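Local coordinates for thioredoxin-like fold domain-containing protein (Paracoccus denitrificans, PDB 3D4T) that probably reduces or exchanges disulfide bonds as a thiol-disulfide oxidoreductase of the thioredoxin fold, at residues A[18-23]-A[82-87]. Numbering follows the deposited sequence.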
ATOM      1  N   ALA A  18       3.444  -4.189  14.000  1.00 33.28           N
ATOM      2  CA  ALA A  18       4.314  -3.084  14.497  1.00 32.14           C
ATOM      3  C   ALA A  18       5.766  -3.170  13.970  1.00 31.11           C
ATOM      4  O   ALA A  18       6.356  -4.257  13.940  1.00 32.56           O
ATOM      5  CB  ALA A  18       4.294  -3.039  16.040  1.00 32.90           C
ATOM      6  N   GLU A  19       6.306  -2.068  13.445  1.00 29.18           N
ATOM      7  CA  GLU A  19       5.486  -0.931  13.089  0.50 27.72           C
ATOM      8  C   GLU A  19       5.057  -1.123  11.636  1.00 26.44           C
ATOM      9  O   GLU A  19       5.892  -1.205  10.724  1.00 25.99           O
ATOM     10  CB  GLU A  19       6.252   0.375  13.263  0.50 28.31           C
ATOM     11  CG  GLU A  19       5.495   1.424  14.062  0.50 29.80           C
ATOM     12  CD  GLU A  19       5.512   1.146  15.563  0.50 31.34           C
ATOM     13  OE1 GLU A  19       4.761   0.253  16.025  0.50 32.36           O
ATOM     14  OE2 GLU A  19       6.272   1.833  16.280  0.50 31.49           O
ATOM     15  N   LEU A  20       3.747  -1.214  11.428  1.00 23.52           N
ATOM     16  CA  LEU A  20       3.217  -1.382  10.076  1.00 20.18           C
ATOM     17  C   LEU A  20       3.054  -0.055   9.329  1.00 17.90           C
ATOM     18  O   LEU A  20       2.699   0.964   9.909  1.00 17.16           O
ATOM     19  CB  LEU A  20       1.899  -2.174  10.071  1.00 19.82           C
ATOM     20  CG  LEU A  20       1.808  -3.551  10.746  1.00 20.28           C
ATOM     21  CD1 LEU A  20       0.416  -4.140  10.528  1.00 20.32           C
ATOM     22  CD2 LEU A  20       2.855  -4.544  10.255  1.00 19.73           C
ATOM     23  N   ARG A  21       3.379  -0.073   8.038  1.00 15.38           N
ATOM     24  CA  ARG A  21       3.053   1.014   7.096  0.50 14.53           C
ATOM     25  C   ARG A  21       2.587   0.424   5.764  1.00 13.12           C
ATOM     26  O   ARG A  21       3.042  -0.648   5.386  1.00 12.35           O
ATOM     27  CB  ARG A  21       4.282   1.874   6.795  0.50 14.75           C
ATOM     28  CG  ARG A  21       4.834   2.695   7.945  0.50 15.83           C
ATOM     29  CD  ARG A  21       6.259   3.132   7.577  0.50 18.94           C
ATOM     30  NE  ARG A  21       7.091   1.965   7.240  0.50 19.54           N
ATOM     31  CZ  ARG A  21       8.293   2.010   6.674  0.50 20.94           C
ATOM     32  NH1 ARG A  21       8.857   3.176   6.340  0.50 21.23           N
ATOM     33  NH2 ARG A  21       8.934   0.876   6.435  0.50 21.12           N
ATOM     34  N   LEU A  22       1.743   1.143   5.047  1.00 11.60           N
ATOM     35  CA  LEU A  22       1.353   0.738   3.711  1.00 10.82           C
ATOM     36  C   LEU A  22       1.970   1.681   2.680  1.00 10.49           C
ATOM     37  O   LEU A  22       1.522   2.811   2.528  1.00 10.90           O
ATOM     38  CB  LEU A  22      -0.167   0.722   3.560  1.00  9.74           C
ATOM     39  CG  LEU A  22      -0.748   0.030   2.340  1.00 10.04           C
ATOM     40  CD1 LEU A  22      -0.491  -1.495   2.402  1.00  9.65           C
ATOM     41  CD2 LEU A  22      -2.226   0.316   2.294  1.00  8.78           C
ATOM     42  N   LEU A  23       2.963   1.194   1.945  1.00  9.69           N
ATOM     43  CA  LEU A  23       3.516   1.944   0.829  1.00  9.47           C
ATOM     44  C   LEU A  23       2.604   1.807  -0.389  1.00  9.99           C
ATOM     45  O   LEU A  23       2.296   0.699  -0.806  1.00  9.83           O
ATOM     46  CB  LEU A  23       4.892   1.375   0.455  1.00 10.04           C
ATOM     47  CG  LEU A  23       5.910   1.235   1.587  1.00 10.41           C
ATOM     48  CD1 LEU A  23       7.235   0.805   1.011  1.00 11.01           C
ATOM     49  CD2 LEU A  23       6.056   2.567   2.343  1.00  9.09           C
ATOM     50  N   LEU A  82       2.612  -3.815   2.259  1.00  9.01           N
ATOM     51  CA  LEU A  82       2.591  -3.786   3.720  1.00 10.40           C
ATOM     52  C   LEU A  82       3.977  -4.075   4.278  1.00 10.73           C
ATOM     53  O   LEU A  82       4.527  -5.171   4.075  1.00 10.96           O
ATOM     54  CB  LEU A  82       1.577  -4.789   4.293  1.00  9.69           C
ATOM     55  CG  LEU A  82       1.413  -4.608   5.811  1.00 10.64           C
ATOM     56  CD1 LEU A  82       0.630  -3.321   6.145  1.00  8.24           C
ATOM     57  CD2 LEU A  82       0.763  -5.838   6.441  1.00 10.18           C
ATOM     58  N   MET A  83       4.534  -3.086   4.988  1.00 11.10           N
ATOM     59  CA  MET A  83       5.861  -3.195   5.608  1.00 10.84           C
ATOM     60  C   MET A  83       5.725  -3.419   7.084  1.00 11.61           C
ATOM     61  O   MET A  83       4.903  -2.778   7.724  1.00 11.46           O
ATOM     62  CB  MET A  83       6.657  -1.892   5.399  1.00 11.23           C
ATOM     63  CG  MET A  83       6.749  -1.441   3.944  1.00 11.39           C
ATOM     64  SD  MET A  83       7.796  -2.494   2.911  1.00 10.64           S
ATOM     65  CE  MET A  83       9.408  -2.225   3.637  1.00 11.29           C
ATOM     66  N   ALA A  84       6.523  -4.339   7.620  1.00 12.94           N
ATOM     67  CA  ALA A  84       6.668  -4.547   9.074  1.00 14.03           C
ATOM     68  C   ALA A  84       8.065  -4.055   9.387  1.00 15.77           C
ATOM     69  O   ALA A  84       9.076  -4.701   9.034  1.00 15.76           O
ATOM     70  CB  ALA A  84       6.527  -6.018   9.434  1.00 13.92           C
ATOM     71  N   GLY A  85       8.137  -2.871   9.982  1.00 16.65           N
ATOM     72  CA  GLY A  85       9.413  -2.232  10.122  1.00 18.15           C
ATOM     73  C   GLY A  85       9.943  -1.844   8.749  1.00 18.14           C
ATOM     74  O   GLY A  85       9.259  -1.169   7.956  1.00 17.96           O
ATOM     75  N   ASP A  86      11.169  -2.243   8.463  1.00 18.02           N
ATOM     76  CA  ASP A  86      11.765  -1.864   7.170  1.00 17.82           C
ATOM     77  C   ASP A  86      11.698  -2.989   6.146  1.00 16.16           C
ATOM     78  O   ASP A  86      12.350  -2.901   5.110  1.00 15.67           O
ATOM     79  CB  ASP A  86      13.221  -1.428   7.352  1.00 18.95           C
ATOM     80  CG  ASP A  86      13.362  -0.070   8.056  1.00 23.35           C
ATOM     81  OD1 ASP A  86      12.482   0.827   7.954  1.00 26.20           O
ATOM     82  OD2 ASP A  86      14.404   0.103   8.711  1.00 29.62           O
ATOM     83  N   VAL A  87      10.894  -4.026   6.428  1.00 14.75           N
ATOM     84  CA  VAL A  87      10.835  -5.208   5.559  0.50 14.27           C
ATOM     85  C   VAL A  87       9.410  -5.523   5.099  1.00 13.66           C
ATOM     86  O   VAL A  87       8.447  -5.484   5.873  1.00 13.13           O
ATOM     87  CB  VAL A  87      11.567  -6.465   6.167  0.50 14.43           C
ATOM     88  CG1 VAL A  87      10.879  -6.970   7.411  0.50 14.86           C
ATOM     89  CG2 VAL A  87      11.667  -7.592   5.158  0.50 14.47           C
TER
HETATM   90  O   HOH W   1       6.984  -0.233   8.660  1.00 27.32           O
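In the central sheet of the thioredoxin-like fold, strand 20-26 runs antiparallel to strand 79-84, whose end passes through a type II' turn, Ala-84 to Val-87, into the next strand. Arg-21 and Met-83 form the hydrogen-bonded pair: Met-83 N reaches Arg-21 O at 2.9 Å in an almost straight bond (178°), and Arg-21 N returns one to Met-83 O at 3.1 Å. Leu-20 with Ala-84 and Leu-22 with Leu-82 are the non-hydrogen-bonded pairs flanking it. Just beyond the paired strands, Gly-85 N binds Glu-19 O at 2.9 Å, tying the turn to the residue before strand 20-26.

In one of its two modelled conformers, hence less certainly, the Arg-21 side chain, bent at chi3 (-55°), brings its guanidinium beside Met-83 CB to the turn. There NH2 lies 2.6 Å from Gly-85 O, a weak, poorly angled bond, while NE donates to a water within reach of Glu-19 O and Gly-85 O. Asp-86 OD1, 3.9 Å from NH2 and well out of the guanidinium plane, adds only a long salt bridge, a matter of charge rather than a directed N-H. On this same face Met-83, doubly bent at chi2 and chi3, lays CG against Leu-23 CG at 3.7 Å.

Leu-20, Leu-22, Leu-82 and Ala-84 share the other face, with Leu-22 CD1 and Leu-82 CD1 4.3 Å apart. Helix 98-111 covers it, Ile-109 meeting Leu-20, Phe-101 and Leu-105 meeting Leu-22, and Leu-108 meeting Leu-82. The two strands are the inner pair of the sheet, bordered by strand 55-59 beside 20-26 and by strand 87-93 beside 79-84.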